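Local coordinates for uncharacterized protein (Bacteroides uniformis, PDB 4JPQ) that is of unknown function but probably binds carbohydrate through a family 9 carbohydrate-binding fold, at residues A16-E21 / G59-L64; L7-V12 / I55-R60; L132-R137 / P162-F167; L63-V68 / E156-I161; E91-P96 / N104-C109. One frame throughout, in Å; residues are numbered along the deposited sequence. Where two conformers were deposited one is given.

Contact 1: A16-E21 / G59-L64; sequences ASPEGE and GREILL
Ser17 and Glu61 meet where the loop joining strand 6-11 to helix 23-29 passes over the start of strand 61-70, on the surface of the beta sandwich of this carbohydrate-binding family 9 protein. The serine hydroxyl lies opposite its own backbone N (chi1 175°), and this carries it to the carboxylate. Ser17 OG donates to Glu61 OE2 at 2.5 Å, a length too short to be read literally at this resolution. The same hydroxyl is hydrogen-bonded to Lys136. Glu61 bends at chi2 (139°), and its other oxygen, OE1, is hydrogen-bonded to Thr58 OG1, so both ends of the carboxylate have a partner, which would limit its rotation. With an alanine here, the hydroxyls of Ser17 and Thr58 would probably lose their common acceptor and the loop would be held less firmly to the strand. Arg60 is poorly ordered; its NH2 makes a long salt bridge of 3.8 Å to OE1 of Glu61. The Pro18 and Glu61 side chains come at each other from opposite directions, Pro18 CD 3.7 Å from Glu61 OE2. Beyond it, the proline ring crosses the leucine side chain obliquely, with Pro18 CG 3.8 Å from Leu63 CD2.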
# COMPACT_ATOMS: atom_id res chain seq x y z
N ALA A 16 -15.07 -9.46 -14.30
CA ALA A 16 -15.46 -8.17 -13.73
C ALA A 16 -14.51 -7.76 -12.61
O ALA A 16 -13.69 -8.54 -12.13
CB ALA A 16 -16.89 -8.22 -13.21
N SER A 17 -14.65 -6.50 -12.20
CA SER A 17 -13.87 -5.93 -11.11
C SER A 17 -14.29 -6.59 -9.79
O SER A 17 -15.48 -6.56 -9.44
CB SER A 17 -14.14 -4.43 -11.01
OG SER A 17 -13.48 -3.86 -9.90
N PRO A 18 -13.34 -7.19 -9.05
CA PRO A 18 -13.66 -7.78 -7.75
C PRO A 18 -13.86 -6.73 -6.66
O PRO A 18 -13.25 -5.65 -6.70
CB PRO A 18 -12.42 -8.59 -7.42
CG PRO A 18 -11.33 -7.85 -8.08
CD PRO A 18 -11.91 -7.37 -9.37
N GLU A 19 -14.73 -7.06 -5.70
CA GLU A 19 -14.98 -6.22 -4.53
C GLU A 19 -13.94 -6.60 -3.48
O GLU A 19 -13.50 -7.74 -3.44
CB GLU A 19 -16.42 -6.38 -4.02
CG GLU A 19 -17.46 -5.85 -5.02
CD GLU A 19 -17.43 -4.33 -5.24
OE1 GLU A 19 -16.81 -3.58 -4.45
OE2 GLU A 19 -18.06 -3.87 -6.21
N GLY A 20 -13.55 -5.63 -2.67
CA GLY A 20 -12.51 -5.81 -1.67
C GLY A 20 -12.67 -6.99 -0.74
O GLY A 20 -11.70 -7.74 -0.54
N GLU A 21 -13.89 -7.17 -0.20
CA GLU A 21 -14.18 -8.27 0.76
C GLU A 21 -13.89 -9.65 0.15
O GLU A 21 -13.45 -10.57 0.86
CB GLU A 21 -15.63 -8.22 1.28
CG GLU A 21 -15.89 -9.07 2.54
CD GLU A 21 -17.35 -9.09 2.99
OE1 GLU A 21 -18.23 -9.31 2.14
OE2 GLU A 21 -17.62 -8.92 4.21
N GLY A 59 -5.24 -7.50 -15.04
CA GLY A 59 -4.97 -6.93 -16.36
C GLY A 59 -5.42 -5.47 -16.34
O GLY A 59 -4.70 -4.59 -16.81
N ARG A 60 -6.62 -5.23 -15.78
CA ARG A 60 -7.18 -3.89 -15.59
C ARG A 60 -6.93 -3.36 -14.17
O ARG A 60 -7.03 -2.16 -13.96
CB ARG A 60 -8.70 -3.89 -15.84
CG ARG A 60 -9.16 -4.58 -17.14
CD ARG A 60 -10.68 -4.53 -17.31
NE ARG A 60 -11.39 -5.04 -16.12
CZ ARG A 60 -12.72 -5.06 -15.97
NH1 ARG A 60 -13.53 -4.66 -16.95
NH2 ARG A 60 -13.23 -5.52 -14.83
N GLU A 61 -6.65 -4.23 -13.18
CA GLU A 61 -6.54 -3.81 -11.76
C GLU A 61 -5.44 -4.51 -10.98
O GLU A 61 -5.15 -5.68 -11.25
CB GLU A 61 -7.86 -4.14 -11.05
CG GLU A 61 -9.09 -3.42 -11.58
CD GLU A 61 -10.30 -4.31 -11.65
OE1 GLU A 61 -10.29 -5.29 -12.44
OE2 GLU A 61 -11.25 -4.02 -10.91
N ILE A 62 -4.85 -3.80 -10.01
CA ILE A 62 -3.85 -4.35 -9.10
C ILE A 62 -4.61 -4.70 -7.82
O ILE A 62 -5.36 -3.87 -7.31
CB ILE A 62 -2.76 -3.33 -8.71
CG1 ILE A 62 -2.00 -2.88 -9.96
CG2 ILE A 62 -1.78 -3.96 -7.71
CD1 ILE A 62 -1.02 -1.75 -9.71
N LEU A 63 -4.34 -5.90 -7.30
CA LEU A 63 -4.96 -6.43 -6.11
C LEU A 63 -3.91 -6.56 -5.01
O LEU A 63 -2.94 -7.29 -5.18
CB LEU A 63 -5.52 -7.82 -6.41
CG LEU A 63 -6.47 -7.95 -7.60
CD1 LEU A 63 -6.95 -9.39 -7.70
CD2 LEU A 63 -7.66 -7.01 -7.47
N LEU A 64 -4.11 -5.85 -3.89
CA LEU A 64 -3.22 -5.89 -2.72
C LEU A 64 -3.95 -6.39 -1.49
O LEU A 64 -5.08 -5.98 -1.26
CB LEU A 64 -2.74 -4.50 -2.34
CG LEU A 64 -1.74 -3.77 -3.18
CD1 LEU A 64 -1.55 -2.37 -2.62
CD2 LEU A 64 -0.43 -4.53 -3.19

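Contact 2: L7-V12 / I55-R60; sequences LSVKKV and IAHTGR
Leu7 starts the contact by laying CD1 against CG2 of Ile55, 3.8 Å apart. Val9, the next residue to reach across, spreads its two methyls: CG2 touches the same Ile55 CG2, while CG1 lies against the backbone of Ala56. Its carbonyl serves too, since Val9 O lies in the plane of the His57 ring, 3.4 Å from the CD2 corner. Lys10 contributes its carbonyl, and His57 N donates to Lys10 O over 3.1 Å, a somewhat bent bond (148°). The extended Lys11 chain passes across the His57 ring. His57 CG sits between its own N and carbonyl carbon (chi1 73°), which turns the ring back toward the lysine; Lys11 CG rides 3.8 Å above one face, offset toward the rim, in a CH-pi contact. Further out, Lys11 CE passes 3.5 Å from Thr58 O, and NZ ends in a salt bridge with Asp175. Val12 closes the parallel pairing: Val12 N donates to His57 O at 2.8 Å, nearly straight, while its CG2 packs on Ala56 CB at 4.0 Å. Strand 6-11 thus lies between strands 50-57 and 215-219, parallel to both; Phe219 of the latter meets His57 edge-to-face, helix 23-29 packs Leu26 on Val12 and Leu27 on Ala56, and strand 61-70 continues the sheet beyond 50-57.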
# COMPACT_ATOMS: atom_id res chain seq x y z
N LEU A 7 9.75 -8.74 -7.38
CA LEU A 7 8.50 -9.49 -7.23
C LEU A 7 7.84 -9.83 -8.54
O LEU A 7 7.82 -8.99 -9.45
CB LEU A 7 7.47 -8.68 -6.44
CG LEU A 7 7.13 -9.12 -5.03
CD1 LEU A 7 6.05 -8.19 -4.49
CD2 LEU A 7 6.66 -10.58 -5.00
N SER A 8 7.26 -11.03 -8.59
CA SER A 8 6.43 -11.48 -9.70
C SER A 8 4.99 -11.27 -9.24
O SER A 8 4.58 -11.80 -8.20
CB SER A 8 6.68 -12.95 -10.01
OG SER A 8 8.01 -13.14 -10.43
N VAL A 9 4.26 -10.47 -10.00
CA VAL A 9 2.86 -10.19 -9.74
C VAL A 9 2.11 -11.13 -10.69
O VAL A 9 2.01 -10.84 -11.89
CB VAL A 9 2.52 -8.71 -9.99
CG1 VAL A 9 1.08 -8.42 -9.61
CG2 VAL A 9 3.46 -7.83 -9.18
N LYS A 10 1.63 -12.26 -10.16
CA LYS A 10 0.91 -13.27 -10.95
C LYS A 10 -0.44 -12.73 -11.43
O LYS A 10 -1.05 -11.90 -10.74
CB LYS A 10 0.68 -14.56 -10.14
CG LYS A 10 1.92 -15.39 -9.83
CD LYS A 10 2.40 -16.19 -11.04
CE LYS A 10 3.53 -17.16 -10.72
NZ LYS A 10 4.82 -16.46 -10.46
N LYS A 11 -0.87 -13.16 -12.62
CA LYS A 11 -2.17 -12.75 -13.17
C LYS A 11 -3.28 -13.69 -12.69
O LYS A 11 -3.10 -14.90 -12.65
CB LYS A 11 -2.21 -12.73 -14.71
CG LYS A 11 -3.48 -12.05 -15.24
CD LYS A 11 -3.58 -11.90 -16.74
CE LYS A 11 -4.82 -11.07 -17.07
NZ LYS A 11 -5.08 -10.89 -18.53
N VAL A 12 -4.43 -13.09 -12.37
CA VAL A 12 -5.65 -13.78 -11.97
C VAL A 12 -6.73 -13.38 -12.99
O VAL A 12 -6.82 -12.21 -13.35
CB VAL A 12 -6.00 -13.38 -10.53
CG1 VAL A 12 -7.34 -13.96 -10.11
CG2 VAL A 12 -4.89 -13.85 -9.58
N ILE A 55 0.38 -9.56 -3.70
CA ILE A 55 -0.06 -8.79 -4.83
C ILE A 55 -0.29 -9.65 -6.08
O ILE A 55 0.42 -10.63 -6.32
CB ILE A 55 0.96 -7.65 -5.07
CG1 ILE A 55 0.44 -6.65 -6.13
CG2 ILE A 55 2.36 -8.19 -5.41
CD1 ILE A 55 1.30 -5.44 -6.31
N ALA A 56 -1.29 -9.25 -6.86
CA ALA A 56 -1.64 -9.90 -8.13
C ALA A 56 -2.35 -8.89 -9.02
O ALA A 56 -2.52 -7.74 -8.60
CB ALA A 56 -2.53 -11.09 -7.87
N HIS A 57 -2.75 -9.30 -10.22
CA HIS A 57 -3.48 -8.39 -11.12
C HIS A 57 -4.47 -9.08 -12.02
O HIS A 57 -4.33 -10.25 -12.35
CB HIS A 57 -2.50 -7.55 -11.96
CG HIS A 57 -1.80 -8.30 -13.05
ND1 HIS A 57 -2.10 -8.13 -14.38
CD2 HIS A 57 -0.81 -9.23 -13.00
CE1 HIS A 57 -1.31 -8.90 -15.11
NE2 HIS A 57 -0.53 -9.58 -14.30
N THR A 58 -5.47 -8.30 -12.43
CA THR A 58 -6.50 -8.75 -13.35
C THR A 58 -6.25 -8.33 -14.80
O THR A 58 -6.99 -8.75 -15.68
CB THR A 58 -7.86 -8.21 -12.92
OG1 THR A 58 -7.88 -6.78 -13.03
CG2 THR A 58 -8.16 -8.60 -11.47
N GLY A 59 -5.24 -7.50 -15.04
CA GLY A 59 -4.97 -6.93 -16.36
C GLY A 59 -5.42 -5.47 -16.34
O GLY A 59 -4.70 -4.59 -16.81
N ARG A 60 -6.62 -5.23 -15.78
CA ARG A 60 -7.18 -3.89 -15.59
C ARG A 60 -6.93 -3.36 -14.17
O ARG A 60 -7.03 -2.16 -13.96
CB ARG A 60 -8.70 -3.89 -15.84
CG ARG A 60 -9.16 -4.58 -17.14
CD ARG A 60 -10.68 -4.53 -17.31
NE ARG A 60 -11.39 -5.04 -16.12
CZ ARG A 60 -12.72 -5.06 -15.97
NH1 ARG A 60 -13.53 -4.66 -16.95
NH2 ARG A 60 -13.23 -5.52 -14.83

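Contact 3: L132-R137 / P162-F167; sequences LGMVKR and PVSAFF
Where helix 129-134 hands over to strand 136-139 at the margin of the beta sandwich, Met134 and Val135 pack against Pro162 and the 3-10 turn 163-165. Met134, a selenomethionine, does most of the reaching. Its CG lies opposite the carbonyl carbon (chi1 -74°) and the chain runs out extended, carrying SE to within 3.3 Å of Ser164 OG and 4.4 Å of Ala165 CB. Nearer the backbone, the proline ring turns its CG and CD toward the Met134 carbonyl, with Pro162 CG 3.3 Å from Met134 O. Next along the chain, Val135 points CG2 at the methyl of Ala165, the two carbons 4.0 Å apart, and the same branch comes to 4.4 Å from Pro162 CD. Between these two segments the contact is van der Waals. Ala165 N donates to Pro162 O at 2.9 Å, which closes the turn. Arg137 NE reaches back to Val135 O at 3.1 Å, the oxygen lying in the guanidinium plane, while NH1 makes a salt bridge with Asp80. Leu113 and Ile115 of strand 113-118 also touch Val135. The arrangement is a helix-to-strand junction resting on the turn that follows strand 152-162, the antiparallel neighbour of 136-139 in the sandwich.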
# COMPACT_ATOMS: atom_id res chain seq x y z
N LEU A 132 -10.45 8.67 -5.92
CA LEU A 132 -10.54 7.96 -4.63
C LEU A 132 -11.64 6.90 -4.70
O LEU A 132 -11.45 5.78 -4.19
CB LEU A 132 -10.82 8.92 -3.48
CG LEU A 132 -9.67 9.87 -3.14
CD1 LEU A 132 -10.20 11.07 -2.37
CD2 LEU A 132 -8.57 9.13 -2.37
N GLY A 133 -12.76 7.27 -5.35
CA GLY A 133 -13.90 6.39 -5.60
C GLY A 133 -13.58 5.18 -6.46
O GLY A 133 -14.25 4.16 -6.35
N MSE A 134 -12.58 5.28 -7.34
CA MSE A 134 -12.13 4.15 -8.17
C MSE A 134 -11.48 3.05 -7.35
O MSE A 134 -11.63 1.87 -7.69
CB MSE A 134 -11.11 4.58 -9.24
CG MSE A 134 -11.70 5.34 -10.40
SE MSE A 134 -10.21 6.16 -11.40
CE MSE A 134 -11.37 7.39 -12.42
N VAL A 135 -10.76 3.41 -6.29
CA VAL A 135 -10.01 2.42 -5.49
C VAL A 135 -10.94 1.78 -4.47
O VAL A 135 -11.34 2.42 -3.50
CB VAL A 135 -8.79 3.02 -4.77
CG1 VAL A 135 -8.05 1.94 -3.98
CG2 VAL A 135 -7.85 3.68 -5.78
N LYS A 136 -11.27 0.51 -4.71
CA LYS A 136 -12.13 -0.24 -3.82
C LYS A 136 -11.24 -0.72 -2.70
O LYS A 136 -10.07 -1.03 -2.91
CB LYS A 136 -12.80 -1.42 -4.54
CG LYS A 136 -13.69 -1.01 -5.69
CD LYS A 136 -14.06 -2.23 -6.53
CE LYS A 136 -15.02 -1.89 -7.66
NZ LYS A 136 -15.50 -3.11 -8.35
N ARG A 137 -11.81 -0.74 -1.50
CA ARG A 137 -11.12 -1.12 -0.28
C ARG A 137 -11.97 -1.98 0.62
O ARG A 137 -13.20 -2.01 0.50
CB ARG A 137 -10.82 0.14 0.50
CG ARG A 137 -9.81 1.06 -0.14
CD ARG A 137 -10.02 2.48 0.33
NE ARG A 137 -10.91 3.28 -0.52
CZ ARG A 137 -11.39 4.49 -0.21
NH1 ARG A 137 -11.15 5.07 0.97
NH2 ARG A 137 -12.16 5.13 -1.09
N PRO A 162 -7.63 0.24 -9.74
CA PRO A 162 -7.77 0.16 -11.20
C PRO A 162 -6.67 0.95 -11.91
O PRO A 162 -6.17 1.94 -11.38
CB PRO A 162 -9.14 0.81 -11.47
CG PRO A 162 -9.83 0.76 -10.17
CD PRO A 162 -8.74 1.03 -9.18
N VAL A 163 -6.34 0.51 -13.11
CA VAL A 163 -5.32 1.14 -13.94
C VAL A 163 -5.63 2.65 -14.17
O VAL A 163 -4.72 3.48 -14.23
CB VAL A 163 -5.15 0.31 -15.23
CG1 VAL A 163 -6.32 0.53 -16.20
CG2 VAL A 163 -3.84 0.62 -15.89
N SER A 164 -6.92 3.00 -14.25
CA SER A 164 -7.39 4.40 -14.37
C SER A 164 -7.07 5.27 -13.15
O SER A 164 -7.04 6.49 -13.28
CB SER A 164 -8.90 4.44 -14.62
OG SER A 164 -9.61 3.76 -13.60
N ALA A 165 -6.86 4.67 -11.97
CA ALA A 165 -6.47 5.43 -10.76
C ALA A 165 -5.07 6.05 -10.85
O ALA A 165 -4.73 6.88 -10.01
CB ALA A 165 -6.57 4.60 -9.51
N PHE A 166 -4.25 5.65 -11.83
CA PHE A 166 -2.98 6.35 -12.09
C PHE A 166 -3.37 7.63 -12.85
O PHE A 166 -3.13 7.78 -14.05
CB PHE A 166 -2.03 5.46 -12.88
CG PHE A 166 -1.58 4.23 -12.14
CD1 PHE A 166 -0.97 4.34 -10.90
CD2 PHE A 166 -1.67 2.97 -12.72
CE1 PHE A 166 -0.53 3.21 -10.21
CE2 PHE A 166 -1.21 1.84 -12.06
CZ PHE A 166 -0.65 1.96 -10.80
N PHE A 167 -3.93 8.56 -12.09
CA PHE A 167 -4.60 9.77 -12.61
C PHE A 167 -3.80 10.77 -13.43
O PHE A 167 -4.40 11.61 -14.11
CB PHE A 167 -5.43 10.47 -11.51
CG PHE A 167 -4.63 11.13 -10.41
CD1 PHE A 167 -4.21 10.40 -9.30
CD2 PHE A 167 -4.35 12.49 -10.46
CE1 PHE A 167 -3.49 11.01 -8.28
CE2 PHE A 167 -3.63 13.11 -9.44
CZ PHE A 167 -3.19 12.37 -8.35

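Contact 4: L63-V68 / E156-I161; sequences LLHYKV and ELVMVI
His65 and Glu156 are joined by a histidine-carboxylate hydrogen bond: His65 NE2 donates to Glu156 OE1 at 3.0 Å. The oxygen lies in the ring plane, whereas the nitrogen meets the carboxylate from above its plane, the two planes standing 59° apart. Arg54 NE is hydrogen-bonded to the other ring nitrogen, ND1, so the imidazole is pinned at both ends. A phenylalanine here would probably leave Glu156 OE1 and the arginine NE without their histidine mates. Along the backbones, Leu64 with Met159 and Tyr66 with Leu157 form hydrogen-bonded antiparallel pairs, the shortest bond being Tyr66 N to Leu157 O at 2.8 Å. On the side of the sheet that carries His65, Val158 and Lys67, His65 CD2 packs on Val158 CG2 at 3.5 Å, and Lys67 runs alongside Glu156, its CG 3.8 Å from Glu156 CD; the lysine makes a cation-pi contact with Phe34. On the other face the selenomethionine Met159 bends at chi3 (-102°), placing CE 3.7 Å from Tyr66 CE1 and 4.0 Å from Leu64 CD1. Helix 23-29 packs on the His65 side, while Phe92 of strand 89-95 meets Leu64 and Tyr66. This is regular antiparallel pairing within a beta sandwich, with an apolar face turned to the opposing strands.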
# COMPACT_ATOMS: atom_id res chain seq x y z
N LEU A 63 -4.34 -5.90 -7.30
CA LEU A 63 -4.96 -6.43 -6.11
C LEU A 63 -3.91 -6.56 -5.01
O LEU A 63 -2.94 -7.29 -5.18
CB LEU A 63 -5.52 -7.82 -6.41
CG LEU A 63 -6.47 -7.95 -7.60
CD1 LEU A 63 -6.95 -9.39 -7.70
CD2 LEU A 63 -7.66 -7.01 -7.47
N LEU A 64 -4.11 -5.85 -3.89
CA LEU A 64 -3.22 -5.89 -2.72
C LEU A 64 -3.95 -6.39 -1.49
O LEU A 64 -5.08 -5.98 -1.26
CB LEU A 64 -2.74 -4.50 -2.34
CG LEU A 64 -1.74 -3.77 -3.18
CD1 LEU A 64 -1.55 -2.37 -2.62
CD2 LEU A 64 -0.43 -4.53 -3.19
N HIS A 65 -3.26 -7.21 -0.70
CA HIS A 65 -3.78 -7.77 0.53
C HIS A 65 -2.67 -7.74 1.56
O HIS A 65 -1.64 -8.37 1.35
CB HIS A 65 -4.29 -9.20 0.28
CG HIS A 65 -4.89 -9.85 1.49
ND1 HIS A 65 -4.63 -11.16 1.83
CD2 HIS A 65 -5.68 -9.36 2.46
CE1 HIS A 65 -5.27 -11.46 2.95
NE2 HIS A 65 -5.91 -10.38 3.35
N TYR A 66 -2.87 -6.97 2.63
CA TYR A 66 -1.94 -6.84 3.74
C TYR A 66 -2.51 -7.54 4.96
O TYR A 66 -3.72 -7.47 5.20
CB TYR A 66 -1.81 -5.37 4.15
CG TYR A 66 -1.13 -4.46 3.17
CD1 TYR A 66 -1.86 -3.80 2.19
CD2 TYR A 66 0.25 -4.21 3.26
CE1 TYR A 66 -1.24 -2.93 1.29
CE2 TYR A 66 0.88 -3.35 2.37
CZ TYR A 66 0.13 -2.71 1.39
OH TYR A 66 0.73 -1.86 0.50
N LYS A 67 -1.63 -8.18 5.74
CA LYS A 67 -1.98 -8.79 7.04
C LYS A 67 -1.05 -8.16 8.08
O LYS A 67 0.16 -8.10 7.85
CB LYS A 67 -1.79 -10.30 7.02
CG LYS A 67 -2.83 -11.07 6.22
CD LYS A 67 -2.44 -12.53 5.99
CE LYS A 67 -2.28 -13.35 7.26
NZ LYS A 67 -2.04 -14.78 6.92
N VAL A 68 -1.60 -7.73 9.21
CA VAL A 68 -0.84 -7.07 10.29
C VAL A 68 -1.17 -7.63 11.68
O VAL A 68 -2.31 -8.01 11.92
CB VAL A 68 -1.20 -5.57 10.30
CG1 VAL A 68 -0.50 -4.83 11.44
CG2 VAL A 68 -0.87 -4.91 8.96
N GLU A 156 -6.45 -7.06 8.76
CA GLU A 156 -6.16 -7.24 7.35
C GLU A 156 -6.81 -6.13 6.55
O GLU A 156 -7.83 -5.57 6.97
CB GLU A 156 -6.67 -8.59 6.85
CG GLU A 156 -6.21 -9.77 7.70
CD GLU A 156 -6.55 -11.14 7.11
OE1 GLU A 156 -7.03 -11.21 5.96
OE2 GLU A 156 -6.32 -12.15 7.81
N LEU A 157 -6.22 -5.82 5.40
CA LEU A 157 -6.68 -4.75 4.54
C LEU A 157 -6.41 -5.06 3.08
O LEU A 157 -5.36 -5.62 2.77
CB LEU A 157 -6.01 -3.44 4.94
CG LEU A 157 -6.38 -2.17 4.14
CD1 LEU A 157 -6.45 -0.96 5.06
CD2 LEU A 157 -5.47 -1.89 2.95
N VAL A 158 -7.33 -4.62 2.21
CA VAL A 158 -7.29 -4.85 0.79
C VAL A 158 -7.52 -3.58 0.01
O VAL A 158 -8.35 -2.76 0.41
CB VAL A 158 -8.37 -5.87 0.38
CG1 VAL A 158 -8.62 -5.92 -1.13
CG2 VAL A 158 -8.00 -7.24 0.90
N MSE A 159 -6.79 -3.45 -1.09
CA MSE A 159 -6.94 -2.35 -2.03
C MSE A 159 -7.03 -2.95 -3.40
O MSE A 159 -6.21 -3.80 -3.76
CB MSE A 159 -5.73 -1.40 -2.00
CG MSE A 159 -5.70 -0.53 -0.75
SE MSE A 159 -4.34 0.87 -0.96
CE MSE A 159 -2.84 0.17 0.12
N VAL A 160 -8.03 -2.53 -4.17
CA VAL A 160 -8.21 -2.92 -5.58
C VAL A 160 -7.97 -1.61 -6.35
O VAL A 160 -8.82 -0.72 -6.33
CB VAL A 160 -9.60 -3.49 -5.84
CG1 VAL A 160 -9.76 -3.92 -7.30
CG2 VAL A 160 -9.87 -4.66 -4.91
N ILE A 161 -6.80 -1.49 -6.97
CA ILE A 161 -6.38 -0.26 -7.65
C ILE A 161 -6.57 -0.38 -9.17
O ILE A 161 -5.77 -1.06 -9.82
CB ILE A 161 -4.91 0.07 -7.31
CG1 ILE A 161 -4.75 0.27 -5.79
CG2 ILE A 161 -4.44 1.32 -8.05
CD1 ILE A 161 -3.31 0.30 -5.32

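Contact 5: E91-P96 / N104-C109; sequences EFFVSP and NFECNC
Phe92 O is approached by three groups of the partner strand: Phe105 N donates to it at 2.7 Å, Asn104 CA makes a C-H...O contact at 3.6 Å, and the Phe105 ring turns its edge to it, the oxygen lying in the ring plane. The return bond, Phe92 N to Phe105 O, completes the hydrogen-bonded antiparallel pair. Their side chains run side by side, with Phe92 CD2 3.9 Å from Phe105 CD1, and Val94 CG1 reaches the edge of the Phe105 ring. Both phenylalanines pack on Ile161 of strand 152-162. On the other face, Asn104 CB sits over the centre of the Phe93 ring in a CH-pi contact. The asparagine holds CG between its own N and carbonyl carbon (chi1 55°), and from there Asn104 ND2 donates to Glu106 OE2 at 3.0 Å while also bonding Gln116 OE1; Asn104 OD1 is taken by Arg124. Beside them the carboxylates of Glu91 and Glu106 lie stacked, planes only 15° apart, with Glu91 OE2 3.2 Å from Glu106 OE1. As two carboxylates they would repel, so the pair would probably favour a proton on one of them. Phe93 meets His209 and Tyr184 edge-to-face; its side chain is about 5 Å from a bound CXS (3-cyclohexyl-1-propylsulfonic acid), probably from the crystallisation liquor, which may mark a pocket. The whole is a beta hairpin of the sandwich.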
# COMPACT_ATOMS: atom_id res chain seq x y z
N GLU A 91 0.89 1.10 3.33
CA GLU A 91 1.12 1.95 2.17
C GLU A 91 1.70 1.18 0.97
O GLU A 91 2.38 0.17 1.15
CB GLU A 91 2.08 3.10 2.55
CG GLU A 91 1.70 3.89 3.81
CD GLU A 91 2.64 5.03 4.17
OE1 GLU A 91 3.67 5.21 3.52
OE2 GLU A 91 2.34 5.75 5.14
N PHE A 92 1.39 1.68 -0.22
CA PHE A 92 1.88 1.17 -1.51
C PHE A 92 2.30 2.38 -2.35
O PHE A 92 1.48 3.25 -2.63
CB PHE A 92 0.77 0.40 -2.23
CG PHE A 92 1.14 -0.05 -3.64
CD1 PHE A 92 2.32 -0.74 -3.89
CD2 PHE A 92 0.26 0.17 -4.71
CE1 PHE A 92 2.64 -1.18 -5.18
CE2 PHE A 92 0.57 -0.27 -5.99
CZ PHE A 92 1.77 -0.95 -6.23
N PHE A 93 3.58 2.43 -2.71
CA PHE A 93 4.15 3.50 -3.54
C PHE A 93 4.56 2.85 -4.85
O PHE A 93 5.15 1.77 -4.82
CB PHE A 93 5.39 4.12 -2.88
CG PHE A 93 5.11 5.13 -1.78
CD1 PHE A 93 4.22 4.85 -0.73
CD2 PHE A 93 5.82 6.33 -1.75
CE1 PHE A 93 4.01 5.79 0.29
CE2 PHE A 93 5.61 7.26 -0.73
CZ PHE A 93 4.70 6.99 0.28
N VAL A 94 4.29 3.50 -5.98
CA VAL A 94 4.58 2.90 -7.30
C VAL A 94 4.71 3.93 -8.45
O VAL A 94 3.94 4.88 -8.51
CB VAL A 94 3.49 1.84 -7.63
CG1 VAL A 94 2.10 2.45 -7.76
CG2 VAL A 94 3.83 1.05 -8.89
N SER A 95 5.69 3.70 -9.33
CA SER A 95 5.94 4.50 -10.55
C SER A 95 5.63 3.53 -11.69
O SER A 95 6.33 2.52 -11.84
CB SER A 95 7.40 5.00 -10.63
OG SER A 95 7.69 5.60 -11.88
N PRO A 96 4.62 3.82 -12.52
CA PRO A 96 4.19 2.84 -13.50
C PRO A 96 4.78 2.87 -14.92
O PRO A 96 4.53 1.91 -15.66
CB PRO A 96 2.70 3.13 -13.58
CG PRO A 96 2.67 4.63 -13.52
CD PRO A 96 3.86 5.07 -12.72
N ASN A 104 1.52 7.37 -4.39
CA ASN A 104 1.52 6.78 -3.04
C ASN A 104 0.08 6.57 -2.60
O ASN A 104 -0.72 7.51 -2.59
CB ASN A 104 2.30 7.62 -2.01
CG ASN A 104 1.83 9.05 -1.92
OD1 ASN A 104 1.76 9.72 -2.93
ND2 ASN A 104 1.50 9.52 -0.72
N PHE A 105 -0.24 5.31 -2.28
CA PHE A 105 -1.55 4.90 -1.81
C PHE A 105 -1.35 4.55 -0.34
O PHE A 105 -0.74 3.54 -0.04
CB PHE A 105 -2.04 3.67 -2.58
CG PHE A 105 -2.24 3.92 -4.04
CD1 PHE A 105 -1.17 3.83 -4.92
CD2 PHE A 105 -3.50 4.21 -4.55
CE1 PHE A 105 -1.35 4.04 -6.27
CE2 PHE A 105 -3.69 4.42 -5.91
CZ PHE A 105 -2.62 4.34 -6.77
N GLU A 106 -1.85 5.41 0.55
CA GLU A 106 -1.72 5.20 1.99
C GLU A 106 -3.13 5.00 2.52
O GLU A 106 -4.01 5.82 2.26
CB GLU A 106 -1.04 6.42 2.63
CG GLU A 106 0.31 6.75 2.00
CD GLU A 106 1.07 7.89 2.67
OE1 GLU A 106 0.75 8.25 3.82
OE2 GLU A 106 2.01 8.42 2.05
N CYS A 107 -3.34 3.91 3.26
CA CYS A 107 -4.67 3.55 3.76
C CYS A 107 -4.62 3.16 5.23
O CYS A 107 -3.82 2.28 5.61
CB CYS A 107 -5.19 2.40 2.91
SG CYS A 107 -6.98 2.19 2.98
N ASN A 108 -5.41 3.82 6.09
CA ASN A 108 -5.42 3.45 7.52
C ASN A 108 -6.26 2.21 7.72
O ASN A 108 -7.04 1.83 6.83
CB ASN A 108 -5.81 4.60 8.48
CG ASN A 108 -7.28 5.02 8.41
OD1 ASN A 108 -8.12 4.39 7.79
ND2 ASN A 108 -7.59 6.12 9.10
N CYS A 109 -6.13 1.61 8.91
CA CYS A 109 -6.84 0.36 9.25
C CYS A 109 -8.38 0.42 9.20
O CYS A 109 -9.01 -0.63 9.13
CB CYS A 109 -6.39 -0.15 10.62
SG CYS A 109 -6.77 0.95 11.99

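Contacts 1 and 2 share Gly59 and Arg60 in the turn between strands 50-57 and 61-70, their centres about 10 Å apart, and Leu63 N probably bonds to Ala56 O at 2.9 Å. Contact 4 carries strand 61-70 on to strand 152-162. Contact 3 lies at the end of that strand and pairs with it through Lys136 O and Val160 N, 2.8 Å apart; Lys136 NZ also joins contact 3 to contact 1 at Ser17 OG. Contact 5 lies about 10 Å from contact 4, between centres, and packs against it: Tyr66 OH lies 2.7 Å from Glu91 O, though that hydrogen bond is weak. It is also the contact beside the bound CXS.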